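Side-chain contacts in Non-fluorescent flavoprotein (Photobacterium phosphoreum, PDB 1FVP), which binds two myristate-linked flavin mononucleotides per subunit, and as a homodimeric relative of bacterial luciferase may be connected with the bioluminescence reaction: residues A[44-49]-A[127-132]; A[51-54]-A[60-63]; A[63-68]-A[72-77]. One frame throughout, in Å; residues are numbered along the deposited sequence.

All three contacts belong to the curled sheet of the chain or to the loop that follows strand 42-48. Contact 1 spans the interior between strands 42-48 and 126-134, its centre about 4 Å from the centre of the chain. Along the chain it encloses contact 2, in the loop after strand 42-48, and contact 3, in the hairpin 65-68/71-75. Contacts 2 and 3 share Ala63, and their centres are about 12 Å apart. Both line the site of the same flavin. Contact 3 also reaches contact 1, centre to centre about 12 Å: Leu68 packs on Asn46 and Gln127. All three meet the second subunit, so flavin site and subunit interface adjoin in this region.

Contact 1 (A[44-49]-A[127-132]); sequences VINIDD and QLMLHV. With FMA (6-(3-tetradecanoic acid) flavine mononucleotide), chain D.
Met129 places its thioether between the amide of Asn46 and the carboxylate of Asp48, yet no hydrogen bond crosses this buried contact. The sulfur meets both polar groups. SD of Met129 lies 3.8 Å from ND2 of Asn46, and the two side chains cross at about a right angle there. On the other partner, SD of Met129 is 4.0 Å from OD2 of Asp48. The Met129 chain is extended as far as SD and then bends at chi3 (-55°), which leaves the methyl CE on the Asp48 side. The exact spacing of that methyl from the carboxylate is doubtful at this resolution. Asn46 and Asp48 both set out toward 127-132. In each, CG is anti to the backbone N (chi1 177° and -176°), and this brings amide and carboxylate up to the thioether.

The two strands are not neighbours in the sheet. Strand 42-48 pairs with strand 6-11, which pairs with 195-199, and that strand pairs with 126-134. The sheet curls, consistent with the TIM-barrel-like (beta/alpha) fold of the bacterial luciferase family, so these side chains meet across its interior. Even the nearest backbones stay well apart, with CA of Asp48 9.2 Å from CA of Met129. Phe9 of strand 6-11 packs on both Asn46 and Met129.

Just past the strand part of 127-132, Val132 packs on the fatty tail of a bound flavin. Its CG2 lies 3.5 Å from C13 of the flavin, and CG1 of Val132 lies 3.6 Å from C14. The two methyls thus meet successive carbons near the end of the myristate chain. Ile45, next to Asn46, uses its carbonyl oxygen to accept a hydrogen bond from Thr67 OG1 of the second subunit.

Contact 2 (A[51-54]-A[60-63]); sequences YLVK and KKLA. With FMA (6-(3-tetradecanoic acid) flavine mononucleotide), chain C.
Lys60 faces Lys54 through the backbone, carbonyl oxygen near carbonyl oxygen. Its side chain leads away to the flavin instead. There NZ of Lys60 approaches N3 of the ring system at 3.4 Å, with O2 of the flavin close by. Lys61 comes next and offers CA to the same carbonyl: its CA-H points at Lys54 O over 3.2 Å. The aliphatic part of Lys61 lies along the ribityl chain, with CD of Lys61 3.5 Å from C5B of the flavin. Bends at chi3 and chi4 then carry its ammonium toward Val53, where NZ of Lys61 is 4.2 Å from CG1 of Val53. Tyr14 of the second subunit bonds through its hydroxyl to Lys61 O.

Both segments belong to the irregular loop between strand 42-48 and the hairpin strand 65-68. The loop doubles back on itself, and one backbone hydrogen bond joins 51-54 to 60-63. Leu62 N gives this bond to Lys54 O at 2.8 Å, nearly straight at 165°. The Leu62 side chain folds over the same carbonyl, and its CD1 rests 3.9 Å from CB of Lys54. Beyond that carbon the Lys54 chain leaves the contact and curls back on its own segment, where NZ makes a weak bond to Leu52 O. Last in the segment, Ala63 puts CB 3.7 Å from C9 of the flavin.

Contact 3 (A[63-68]-A[72-77]); sequences APFITL and LYVLAT. Unlike the reference sequence in segment 63-68: Pro64 (reference Ser). With FMA (6-(3-tetradecanoic acid) flavine mononucleotide), chain C.
Phe65 and Val74 lie side by side on one face of an antiparallel beta hairpin, formed by strands 65-68 and 71-75. CG1 of Val74 sits at the edge of the Phe65 ring, 3.6 Å from CD1 of Phe65. Leu72 comes to the same ring obliquely, with CD2 of Leu72 3.7 Å from CB of Phe65. The fatty tail of the flavin lies against this face. Its C13 lies 3.4 Å from CE2 of Phe65, and its end, C15, touches CG of Leu72. The hairpin therefore forms part of the wall for the myristate chain.

Ile66 and Tyr73 pack together on the other face. CG1 of Ile66 also meets CD1 of Leu75. Leu68 reaches over the Tyr73 ring in a CH-pi contact, its CD1 4.0 Å from the centroid and 23° off the ring normal. CG of Tyr73 is anti to its carbonyl carbon (chi1 -62°), which swings the ring back toward Leu68. The ring edge lies near Ile66 O.

Outside the side chains, Ile66 and Tyr73 form a hydrogen-bonded pair, N to O in both directions. Leu75 N adds a bond to Pro64 O. Pro64 packs CB on CB of Leu75 and brings CG to OG1 of Thr77. There the chain makes an inverse gamma turn centred on Ala76, and Thr77 OG1 donates to Leu75 O at 2.6 Å.

Contact 1 (A[44-49]-A[127-132])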
loop_
_atom_site.group_PDB
_atom_site.type_symbol
_atom_site.label_atom_id
_atom_site.label_comp_id
_atom_site.label_asym_id
_atom_site.label_seq_id
_atom_site.Cartn_x
_atom_site.Cartn_y
_atom_site.Cartn_z
ATOM N N VAL A 44 -3.503 -8.354 5.252
ATOM C CA VAL A 44 -3.052 -7.125 4.579
ATOM C C VAL A 44 -3.524 -5.916 5.408
ATOM O O VAL A 44 -4.602 -5.971 6.038
ATOM C CB VAL A 44 -3.471 -7.033 3.118
ATOM C CG1 VAL A 44 -3.252 -8.285 2.297
ATOM C CG2 VAL A 44 -4.923 -6.585 2.931
ATOM N N ILE A 45 -2.728 -4.864 5.437
ATOM C CA ILE A 45 -3.081 -3.654 6.203
ATOM C C ILE A 45 -3.053 -2.523 5.180
ATOM O O ILE A 45 -2.155 -2.576 4.329
ATOM C CB ILE A 45 -2.228 -3.448 7.493
ATOM C CG1 ILE A 45 -0.909 -2.710 7.229
ATOM C CG2 ILE A 45 -2.019 -4.791 8.243
ATOM C CD1 ILE A 45 0.369 -3.144 7.994
ATOM N N ASN A 46 -3.977 -1.614 5.280
ATOM C CA ASN A 46 -4.125 -0.473 4.366
ATOM C C ASN A 46 -4.017 0.826 5.150
ATOM O O ASN A 46 -3.941 0.774 6.396
ATOM C CB ASN A 46 -5.488 -0.740 3.717
ATOM C CG ASN A 46 -5.989 0.297 2.759
ATOM O OD1 ASN A 46 -5.354 0.546 1.716
ATOM N ND2 ASN A 46 -7.101 0.966 3.042
ATOM N N ILE A 47 -4.013 1.972 4.474
ATOM C CA ILE A 47 -3.927 3.286 5.101
ATOM C C ILE A 47 -4.722 4.355 4.359
ATOM O O ILE A 47 -4.160 5.122 3.589
ATOM C CB ILE A 47 -2.471 3.817 5.373
ATOM C CG1 ILE A 47 -1.673 2.816 6.225
ATOM C CG2 ILE A 47 -2.531 5.221 6.047
ATOM C CD1 ILE A 47 -0.564 3.367 7.140
ATOM N N ASP A 48 -6.005 4.421 4.631
ATOM C CA ASP A 48 -6.947 5.392 4.045
ATOM C C ASP A 48 -6.347 6.774 4.334
ATOM O O ASP A 48 -5.949 7.002 5.486
ATOM C CB ASP A 48 -8.354 5.204 4.577
ATOM C CG ASP A 48 -9.451 6.067 3.986
ATOM O OD1 ASP A 48 -9.395 7.315 4.014
ATOM O OD2 ASP A 48 -10.420 5.444 3.471
ATOM N N ASP A 49 -6.260 7.587 3.299
ATOM C CA ASP A 49 -5.704 8.950 3.450
ATOM C C ASP A 49 -6.168 9.760 2.239
ATOM O O ASP A 49 -5.665 10.835 1.974
ATOM C CB ASP A 49 -4.214 8.934 3.630
ATOM C CG ASP A 49 -3.359 9.056 2.393
ATOM O OD1 ASP A 49 -3.152 10.192 1.940
ATOM O OD2 ASP A 49 -2.898 7.998 1.919
ATOM N N GLN A 127 -13.192 -4.680 -2.833
ATOM C CA GLN A 127 -12.716 -4.665 -1.429
ATOM C C GLN A 127 -13.572 -3.593 -0.724
ATOM O O GLN A 127 -13.622 -2.451 -1.209
ATOM C CB GLN A 127 -11.258 -4.366 -1.199
ATOM C CG GLN A 127 -10.267 -5.452 -1.479
ATOM C CD GLN A 127 -9.912 -6.305 -0.304
ATOM O OE1 GLN A 127 -9.097 -7.198 -0.433
ATOM N NE2 GLN A 127 -10.481 -6.075 0.869
ATOM N N LEU A 128 -14.165 -4.057 0.356
ATOM C CA LEU A 128 -15.073 -3.215 1.167
ATOM C C LEU A 128 -14.373 -2.702 2.416
ATOM O O LEU A 128 -13.821 -3.539 3.153
ATOM C CB LEU A 128 -16.304 -4.099 1.369
ATOM C CG LEU A 128 -17.605 -3.502 1.846
ATOM C CD1 LEU A 128 -18.044 -2.326 0.989
ATOM C CD2 LEU A 128 -18.668 -4.607 1.850
ATOM N N MET A 129 -14.408 -1.383 2.578
ATOM C CA MET A 129 -13.783 -0.697 3.696
ATOM C C MET A 129 -14.817 -0.158 4.715
ATOM O O MET A 129 -15.449 0.889 4.462
ATOM C CB MET A 129 -12.896 0.476 3.330
ATOM C CG MET A 129 -12.003 0.323 2.164
ATOM S SD MET A 129 -10.749 1.668 2.197
ATOM C CE MET A 129 -11.829 3.097 2.269
ATOM N N LEU A 130 -14.863 -0.837 5.841
ATOM C CA LEU A 130 -15.703 -0.571 6.984
ATOM C C LEU A 130 -14.906 -0.268 8.275
ATOM O O LEU A 130 -13.861 -0.822 8.612
ATOM C CB LEU A 130 -16.558 -1.811 7.253
ATOM C CG LEU A 130 -17.279 -2.537 6.167
ATOM C CD1 LEU A 130 -17.450 -4.003 6.527
ATOM C CD2 LEU A 130 -18.639 -1.866 5.974
ATOM N N HIS A 131 -15.514 0.604 9.048
ATOM C CA HIS A 131 -15.126 1.134 10.339
ATOM C C HIS A 131 -15.808 0.394 11.478
ATOM O O HIS A 131 -16.712 1.012 12.074
ATOM C CB HIS A 131 -15.536 2.640 10.494
ATOM C CG HIS A 131 -14.319 3.475 10.647
ATOM N ND1 HIS A 131 -13.910 4.499 9.848
ATOM C CD2 HIS A 131 -13.354 3.333 11.602
ATOM C CE1 HIS A 131 -12.755 4.967 10.318
ATOM N NE2 HIS A 131 -12.386 4.280 11.363
ATOM N N VAL A 132 -15.459 -0.824 11.797
ATOM C CA VAL A 132 -16.091 -1.562 12.904
ATOM C C VAL A 132 -15.919 -0.898 14.269
ATOM O O VAL A 132 -14.949 -0.164 14.556
ATOM C CB VAL A 132 -15.501 -2.991 12.925
ATOM C CG1 VAL A 132 -15.701 -3.731 14.226
ATOM C CG2 VAL A 132 -16.086 -3.812 11.786
HETATM N N1 FMA D . -20.971 -16.882 2.266
HETATM C C2 FMA D . -19.828 -17.179 1.646
HETATM O O2 FMA D . -19.658 -17.486 0.527
HETATM N N3 FMA D . -18.582 -17.132 2.399
HETATM C C4 FMA D . -18.572 -16.798 3.704
HETATM O O4 FMA D . -17.511 -16.779 4.291
HETATM C C4A FMA D . -19.809 -16.489 4.351
HETATM N N5 FMA D . -19.912 -16.155 5.612
HETATM C C5A FMA D . -21.042 -15.858 6.274
HETATM C C6 FMA D . -21.054 -15.511 7.622
HETATM C C7 FMA D . -22.261 -15.223 8.208
HETATM C C7M FMA D . -22.404 -14.812 9.715
HETATM C C8 FMA D . -23.498 -15.282 7.465
HETATM C C8M FMA D . -24.835 -14.980 8.061
HETATM C C9 FMA D . -23.448 -15.633 6.132
HETATM C C9A FMA D . -22.280 -15.920 5.489
HETATM N N10 FMA D . -22.164 -16.271 4.151
HETATM C C10 FMA D . -21.034 -16.569 3.511
HETATM C C1B FMA D . -23.423 -16.344 3.285
HETATM C C2B FMA D . -23.184 -16.058 1.741
HETATM O O2B FMA D . -24.168 -15.073 1.487
HETATM C C3B FMA D . -23.378 -17.337 0.958
HETATM O "O3'" FMA D . -23.217 -18.458 1.767
HETATM C C4B FMA D . -22.490 -17.496 -0.281
HETATM O "O4'" FMA D . -22.686 -16.372 -1.212
HETATM C C5B FMA D . -22.839 -18.807 -1.038
HETATM O "O5'" FMA D . -23.239 -18.377 -2.472
HETATM P P FMA D . -24.529 -18.780 -3.290
HETATM O O1P FMA D . -24.247 -20.308 -3.507
HETATM O O2P FMA D . -25.683 -18.541 -2.446
HETATM O O3P FMA D . -24.607 -17.954 -4.395
HETATM C "C1'" FMA D . -18.554 -17.058 9.814
HETATM O "O1'" FMA D . -19.396 -16.720 10.731
HETATM O "O2'" FMA D . -17.770 -17.988 10.034
HETATM C "C2'" FMA D . -19.071 -16.804 8.437
HETATM C "C3'" FMA D . -19.762 -15.438 8.324
HETATM C "C4'" FMA D . -18.767 -14.454 7.789
HETATM C "C5'" FMA D . -17.971 -13.590 8.737
HETATM C "C6'" FMA D . -17.898 -12.144 8.313
HETATM C "C7'" FMA D . -16.647 -11.445 8.827
HETATM C "C8'" FMA D . -16.855 -10.305 9.731
HETATM C "C9'" FMA D . -16.942 -8.898 9.167
HETATM C C11 FMA D . -17.512 -7.901 10.129
HETATM C C12 FMA D . -17.211 -7.926 11.582
HETATM C C13 FMA D . -17.711 -6.833 12.466
HETATM C C14 FMA D . -17.323 -6.889 13.909
HETATM C C15 FMA D . -17.419 -8.249 14.541
#

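Contact 2 (A[51-54]-A[60-63])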
loop_
_atom_site.group_PDB
_atom_site.type_symbol
_atom_site.label_atom_id
_atom_site.label_comp_id
_atom_site.label_asym_id
_atom_site.label_seq_id
_atom_site.Cartn_x
_atom_site.Cartn_y
_atom_site.Cartn_z
ATOM N N TYR A 51 -8.615 11.589 1.542
ATOM C CA TYR A 51 -9.177 12.937 1.681
ATOM C C TYR A 51 -8.301 14.013 1.058
ATOM O O TYR A 51 -8.677 15.198 1.064
ATOM C CB TYR A 51 -9.410 13.255 3.178
ATOM C CG TYR A 51 -8.182 13.114 4.049
ATOM C CD1 TYR A 51 -7.771 11.887 4.557
ATOM C CD2 TYR A 51 -7.421 14.236 4.363
ATOM C CE1 TYR A 51 -6.629 11.805 5.343
ATOM C CE2 TYR A 51 -6.279 14.167 5.151
ATOM C CZ TYR A 51 -5.881 12.941 5.644
ATOM O OH TYR A 51 -4.765 12.885 6.438
ATOM N N LEU A 52 -7.165 13.600 0.552
ATOM C CA LEU A 52 -6.147 14.440 -0.073
ATOM C C LEU A 52 -6.293 14.669 -1.573
ATOM O O LEU A 52 -6.720 13.772 -2.315
ATOM C CB LEU A 52 -4.801 13.765 0.251
ATOM C CG LEU A 52 -3.850 14.434 1.211
ATOM C CD1 LEU A 52 -4.566 15.031 2.411
ATOM C CD2 LEU A 52 -2.841 13.370 1.654
ATOM N N VAL A 53 -5.892 15.865 -1.972
ATOM C CA VAL A 53 -5.922 16.299 -3.370
ATOM C C VAL A 53 -4.607 15.895 -4.043
ATOM O O VAL A 53 -3.560 16.524 -3.868
ATOM C CB VAL A 53 -6.269 17.777 -3.516
ATOM C CG1 VAL A 53 -7.700 17.996 -4.011
ATOM C CG2 VAL A 53 -6.073 18.563 -2.229
ATOM N N LYS A 54 -4.752 14.827 -4.805
ATOM C CA LYS A 54 -3.660 14.204 -5.564
ATOM C C LYS A 54 -3.659 14.606 -7.035
ATOM O O LYS A 54 -4.187 13.903 -7.916
ATOM C CB LYS A 54 -3.716 12.676 -5.394
ATOM C CG LYS A 54 -3.697 12.251 -3.917
ATOM C CD LYS A 54 -3.933 10.761 -3.708
ATOM C CE LYS A 54 -4.863 10.438 -2.553
ATOM N NZ LYS A 54 -6.306 10.567 -2.927
ATOM N N LYS A 60 -4.104 17.751 -12.447
ATOM C CA LYS A 60 -4.583 16.490 -13.025
ATOM C C LYS A 60 -4.630 15.438 -11.908
ATOM O O LYS A 60 -3.577 15.071 -11.366
ATOM C CB LYS A 60 -3.740 15.966 -14.165
ATOM C CG LYS A 60 -3.638 16.887 -15.385
ATOM C CD LYS A 60 -3.811 16.113 -16.684
ATOM C CE LYS A 60 -2.860 14.926 -16.757
ATOM N NZ LYS A 60 -3.580 13.741 -17.298
ATOM N N LYS A 61 -5.836 14.998 -11.596
ATOM C CA LYS A 61 -6.034 13.999 -10.545
ATOM C C LYS A 61 -5.369 12.680 -10.931
ATOM O O LYS A 61 -5.612 12.188 -12.027
ATOM C CB LYS A 61 -7.491 13.709 -10.230
ATOM C CG LYS A 61 -8.286 14.876 -9.654
ATOM C CD LYS A 61 -9.406 14.434 -8.722
ATOM C CE LYS A 61 -8.912 14.301 -7.290
ATOM N NZ LYS A 61 -9.730 15.209 -6.443
ATOM N N LEU A 62 -4.589 12.170 -10.015
ATOM C CA LEU A 62 -3.864 10.898 -10.179
ATOM C C LEU A 62 -4.873 9.761 -10.046
ATOM O O LEU A 62 -5.964 10.001 -9.525
ATOM C CB LEU A 62 -2.706 10.936 -9.167
ATOM C CG LEU A 62 -1.636 11.999 -9.391
ATOM C CD1 LEU A 62 -0.973 12.470 -8.107
ATOM C CD2 LEU A 62 -0.569 11.422 -10.333
ATOM N N ALA A 63 -4.514 8.589 -10.522
ATOM C CA ALA A 63 -5.324 7.370 -10.513
ATOM C C ALA A 63 -5.198 6.623 -9.190
ATOM O O ALA A 63 -4.189 5.919 -9.007
ATOM C CB ALA A 63 -4.843 6.443 -11.634
HETATM N N1 FMA C . -7.581 11.078 -15.189
HETATM C C2 FMA C . -7.066 12.009 -16.004
HETATM O O2 FMA C . -7.222 13.175 -16.044
HETATM N N3 FMA C . -6.147 11.596 -17.060
HETATM C C4 FMA C . -5.834 10.300 -17.198
HETATM O O4 FMA C . -5.088 9.936 -18.066
HETATM C C4A FMA C . -6.394 9.334 -16.319
HETATM N N5 FMA C . -6.109 8.068 -16.428
HETATM C C5A FMA C . -6.568 7.091 -15.642
HETATM C C6 FMA C . -6.243 5.757 -15.838
HETATM C C7 FMA C . -6.730 4.820 -14.967
HETATM C C7M FMA C . -6.406 3.297 -15.095
HETATM C C8 FMA C . -7.600 5.194 -13.879
HETATM C C8M FMA C . -8.166 4.194 -12.927
HETATM C C9 FMA C . -7.930 6.520 -13.718
HETATM C C9A FMA C . -7.470 7.492 -14.565
HETATM N N10 FMA C . -7.756 8.861 -14.453
HETATM C C10 FMA C . -7.302 9.828 -15.252
HETATM C C1B FMA C . -8.758 9.251 -13.438
HETATM C C2B FMA C . -8.785 10.147 -12.208
HETATM O O2B FMA C . -9.513 9.366 -11.262
HETATM C C3B FMA C . -9.602 11.386 -12.561
HETATM O "O3'" FMA C . -8.872 12.201 -13.397
HETATM C C4B FMA C . -10.042 12.166 -11.321
HETATM O "O4'" FMA C . -10.815 11.236 -10.483
HETATM C C5B FMA C . -10.874 13.398 -11.726
HETATM O "O5'" FMA C . -12.286 12.848 -12.019
HETATM P P FMA C . -13.501 12.792 -11.007
HETATM O O1P FMA C . -13.479 11.261 -10.664
HETATM O O2P FMA C . -13.094 13.597 -9.872
HETATM O O3P FMA C . -14.618 13.323 -11.615
HETATM C "C1'" FMA C . -6.559 5.461 -19.267
HETATM O "O1'" FMA C . -7.565 5.986 -19.899
HETATM O "O2'" FMA C . -5.840 4.704 -19.924
HETATM C "C2'" FMA C . -6.013 6.247 -18.121
HETATM C "C3'" FMA C . -5.358 5.426 -16.986
HETATM C "C4'" FMA C . -3.929 5.796 -16.820
HETATM C "C5'" FMA C . -3.047 4.842 -16.029
HETATM C "C6'" FMA C . -1.783 5.574 -15.658
HETATM C "C7'" FMA C . -0.722 4.617 -15.134
HETATM C "C8'" FMA C . 0.460 5.310 -14.574
HETATM C "C9'" FMA C . 1.619 4.441 -14.085
HETATM C C11 FMA C . 1.153 3.559 -12.941
HETATM C C12 FMA C . 0.685 2.187 -13.318
HETATM C C13 FMA C . -0.242 1.490 -12.379
HETATM C C14 FMA C . 0.462 0.795 -11.234
HETATM C C15 FMA C . -0.126 -0.554 -10.908
#

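Contact 3 (A[63-68]-A[72-77])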
loop_
_atom_site.group_PDB
_atom_site.type_symbol
_atom_site.label_atom_id
_atom_site.label_comp_id
_atom_site.label_asym_id
_atom_site.label_seq_id
_atom_site.Cartn_x
_atom_site.Cartn_y
_atom_site.Cartn_z
ATOM N N ALA A 63 -4.514 8.589 -10.522
ATOM C CA ALA A 63 -5.324 7.370 -10.513
ATOM C C ALA A 63 -5.198 6.623 -9.190
ATOM O O ALA A 63 -4.189 5.919 -9.007
ATOM C CB ALA A 63 -4.843 6.443 -11.634
ATOM N N PRO A 64 -6.189 6.773 -8.331
ATOM C CA PRO A 64 -6.229 6.139 -7.016
ATOM C C PRO A 64 -6.003 4.647 -7.153
ATOM O O PRO A 64 -6.972 3.937 -7.460
ATOM C CB PRO A 64 -7.645 6.393 -6.514
ATOM C CG PRO A 64 -8.427 6.692 -7.766
ATOM C CD PRO A 64 -7.424 7.563 -8.543
ATOM N N PHE A 65 -4.770 4.249 -6.968
ATOM C CA PHE A 65 -4.452 2.813 -7.057
ATOM C C PHE A 65 -4.191 2.408 -5.600
ATOM O O PHE A 65 -3.481 3.134 -4.904
ATOM C CB PHE A 65 -3.297 2.419 -7.944
ATOM C CG PHE A 65 -3.425 2.703 -9.407
ATOM C CD1 PHE A 65 -4.466 2.146 -10.141
ATOM C CD2 PHE A 65 -2.483 3.517 -10.041
ATOM C CE1 PHE A 65 -4.579 2.401 -11.500
ATOM C CE2 PHE A 65 -2.581 3.800 -11.402
ATOM C CZ PHE A 65 -3.638 3.225 -12.124
ATOM N N ILE A 66 -4.779 1.315 -5.257
ATOM C CA ILE A 66 -4.639 0.771 -3.885
ATOM C C ILE A 66 -3.870 -0.516 -4.130
ATOM O O ILE A 66 -4.249 -1.217 -5.091
ATOM C CB ILE A 66 -6.049 0.632 -3.239
ATOM C CG1 ILE A 66 -6.724 2.013 -3.066
ATOM C CG2 ILE A 66 -6.084 -0.182 -1.928
ATOM C CD1 ILE A 66 -5.880 3.136 -2.413
ATOM N N THR A 67 -2.864 -0.777 -3.353
ATOM C CA THR A 67 -2.057 -1.994 -3.516
ATOM C C THR A 67 -2.257 -2.905 -2.317
ATOM O O THR A 67 -2.097 -2.373 -1.202
ATOM C CB THR A 67 -0.541 -1.556 -3.645
ATOM O OG1 THR A 67 -0.404 -0.385 -2.768
ATOM C CG2 THR A 67 -0.059 -1.219 -5.053
ATOM N N LEU A 68 -2.591 -4.170 -2.524
ATOM C CA LEU A 68 -2.752 -5.075 -1.374
ATOM C C LEU A 68 -1.985 -6.363 -1.710
ATOM O O LEU A 68 -2.494 -7.227 -2.444
ATOM C CB LEU A 68 -4.167 -5.317 -0.942
ATOM C CG LEU A 68 -5.273 -4.309 -1.058
ATOM C CD1 LEU A 68 -6.610 -5.000 -0.818
ATOM C CD2 LEU A 68 -5.080 -3.168 -0.071
ATOM N N LEU A 72 -3.237 -5.370 -7.209
ATOM C CA LEU A 72 -3.422 -3.904 -7.389
ATOM C C LEU A 72 -4.912 -3.617 -7.603
ATOM O O LEU A 72 -5.614 -4.352 -8.336
ATOM C CB LEU A 72 -2.436 -3.480 -8.437
ATOM C CG LEU A 72 -2.543 -2.393 -9.455
ATOM C CD1 LEU A 72 -3.298 -2.881 -10.694
ATOM C CD2 LEU A 72 -3.237 -1.154 -8.896
ATOM N N TYR A 73 -5.396 -2.572 -6.953
ATOM C CA TYR A 73 -6.792 -2.151 -6.976
ATOM C C TYR A 73 -6.921 -0.661 -7.257
ATOM O O TYR A 73 -5.901 0.038 -7.242
ATOM C CB TYR A 73 -7.401 -2.423 -5.578
ATOM C CG TYR A 73 -7.423 -3.858 -5.123
ATOM C CD1 TYR A 73 -6.261 -4.533 -4.786
ATOM C CD2 TYR A 73 -8.598 -4.576 -4.986
ATOM C CE1 TYR A 73 -6.283 -5.845 -4.349
ATOM C CE2 TYR A 73 -8.656 -5.890 -4.563
ATOM C CZ TYR A 73 -7.478 -6.519 -4.246
ATOM O OH TYR A 73 -7.489 -7.829 -3.845
ATOM N N VAL A 74 -8.145 -0.207 -7.469
ATOM C CA VAL A 74 -8.425 1.213 -7.703
ATOM C C VAL A 74 -9.750 1.554 -6.987
ATOM O O VAL A 74 -10.773 0.894 -7.133
ATOM C CB VAL A 74 -8.367 1.695 -9.148
ATOM C CG1 VAL A 74 -7.800 0.704 -10.149
ATOM C CG2 VAL A 74 -9.674 2.293 -9.657
ATOM N N LEU A 75 -9.659 2.614 -6.224
ATOM C CA LEU A 75 -10.702 3.228 -5.398
ATOM C C LEU A 75 -11.845 3.643 -6.330
ATOM O O LEU A 75 -11.558 4.266 -7.365
ATOM C CB LEU A 75 -10.044 4.378 -4.627
ATOM C CG LEU A 75 -10.576 4.815 -3.280
ATOM C CD1 LEU A 75 -9.897 4.023 -2.173
ATOM C CD2 LEU A 75 -10.330 6.306 -3.074
ATOM N N ALA A 76 -13.045 3.250 -5.943
ATOM C CA ALA A 76 -14.232 3.585 -6.745
ATOM C C ALA A 76 -14.797 4.892 -6.169
ATOM O O ALA A 76 -15.831 4.987 -5.504
ATOM C CB ALA A 76 -15.206 2.459 -6.845
ATOM N N THR A 77 -14.020 5.904 -6.488
ATOM C CA THR A 77 -14.111 7.298 -6.164
ATOM C C THR A 77 -15.146 8.096 -6.919
ATOM O O THR A 77 -15.599 9.148 -6.420
ATOM C CB THR A 77 -12.689 7.950 -6.464
ATOM O OG1 THR A 77 -11.827 6.770 -6.553
ATOM C CG2 THR A 77 -12.222 8.943 -5.404
HETATM N N1 FMA C . -7.581 11.078 -15.189
HETATM C C2 FMA C . -7.066 12.009 -16.004
HETATM O O2 FMA C . -7.222 13.175 -16.044
HETATM N N3 FMA C . -6.147 11.596 -17.060
HETATM C C4 FMA C . -5.834 10.300 -17.198
HETATM O O4 FMA C . -5.088 9.936 -18.066
HETATM C C4A FMA C . -6.394 9.334 -16.319
HETATM N N5 FMA C . -6.109 8.068 -16.428
HETATM C C5A FMA C . -6.568 7.091 -15.642
HETATM C C6 FMA C . -6.243 5.757 -15.838
HETATM C C7 FMA C . -6.730 4.820 -14.967
HETATM C C7M FMA C . -6.406 3.297 -15.095
HETATM C C8 FMA C . -7.600 5.194 -13.879
HETATM C C8M FMA C . -8.166 4.194 -12.927
HETATM C C9 FMA C . -7.930 6.520 -13.718
HETATM C C9A FMA C . -7.470 7.492 -14.565
HETATM N N10 FMA C . -7.756 8.861 -14.453
HETATM C C10 FMA C . -7.302 9.828 -15.252
HETATM C C1B FMA C . -8.758 9.251 -13.438
HETATM C C2B FMA C . -8.785 10.147 -12.208
HETATM O O2B FMA C . -9.513 9.366 -11.262
HETATM C C3B FMA C . -9.602 11.386 -12.561
HETATM O "O3'" FMA C . -8.872 12.201 -13.397
HETATM C C4B FMA C . -10.042 12.166 -11.321
HETATM O "O4'" FMA C . -10.815 11.236 -10.483
HETATM C C5B FMA C . -10.874 13.398 -11.726
HETATM O "O5'" FMA C . -12.286 12.848 -12.019
HETATM P P FMA C . -13.501 12.792 -11.007
HETATM O O1P FMA C . -13.479 11.261 -10.664
HETATM O O2P FMA C . -13.094 13.597 -9.872
HETATM O O3P FMA C . -14.618 13.323 -11.615
HETATM C "C1'" FMA C . -6.559 5.461 -19.267
HETATM O "O1'" FMA C . -7.565 5.986 -19.899
HETATM O "O2'" FMA C . -5.840 4.704 -19.924
HETATM C "C2'" FMA C . -6.013 6.247 -18.121
HETATM C "C3'" FMA C . -5.358 5.426 -16.986
HETATM C "C4'" FMA C . -3.929 5.796 -16.820
HETATM C "C5'" FMA C . -3.047 4.842 -16.029
HETATM C "C6'" FMA C . -1.783 5.574 -15.658
HETATM C "C7'" FMA C . -0.722 4.617 -15.134
HETATM C "C8'" FMA C . 0.460 5.310 -14.574
HETATM C "C9'" FMA C . 1.619 4.441 -14.085
HETATM C C11 FMA C . 1.153 3.559 -12.941
HETATM C C12 FMA C . 0.685 2.187 -13.318
HETATM C C13 FMA C . -0.242 1.490 -12.379
HETATM C C14 FMA C . 0.462 0.795 -11.234
HETATM C C15 FMA C . -0.126 -0.554 -10.908
#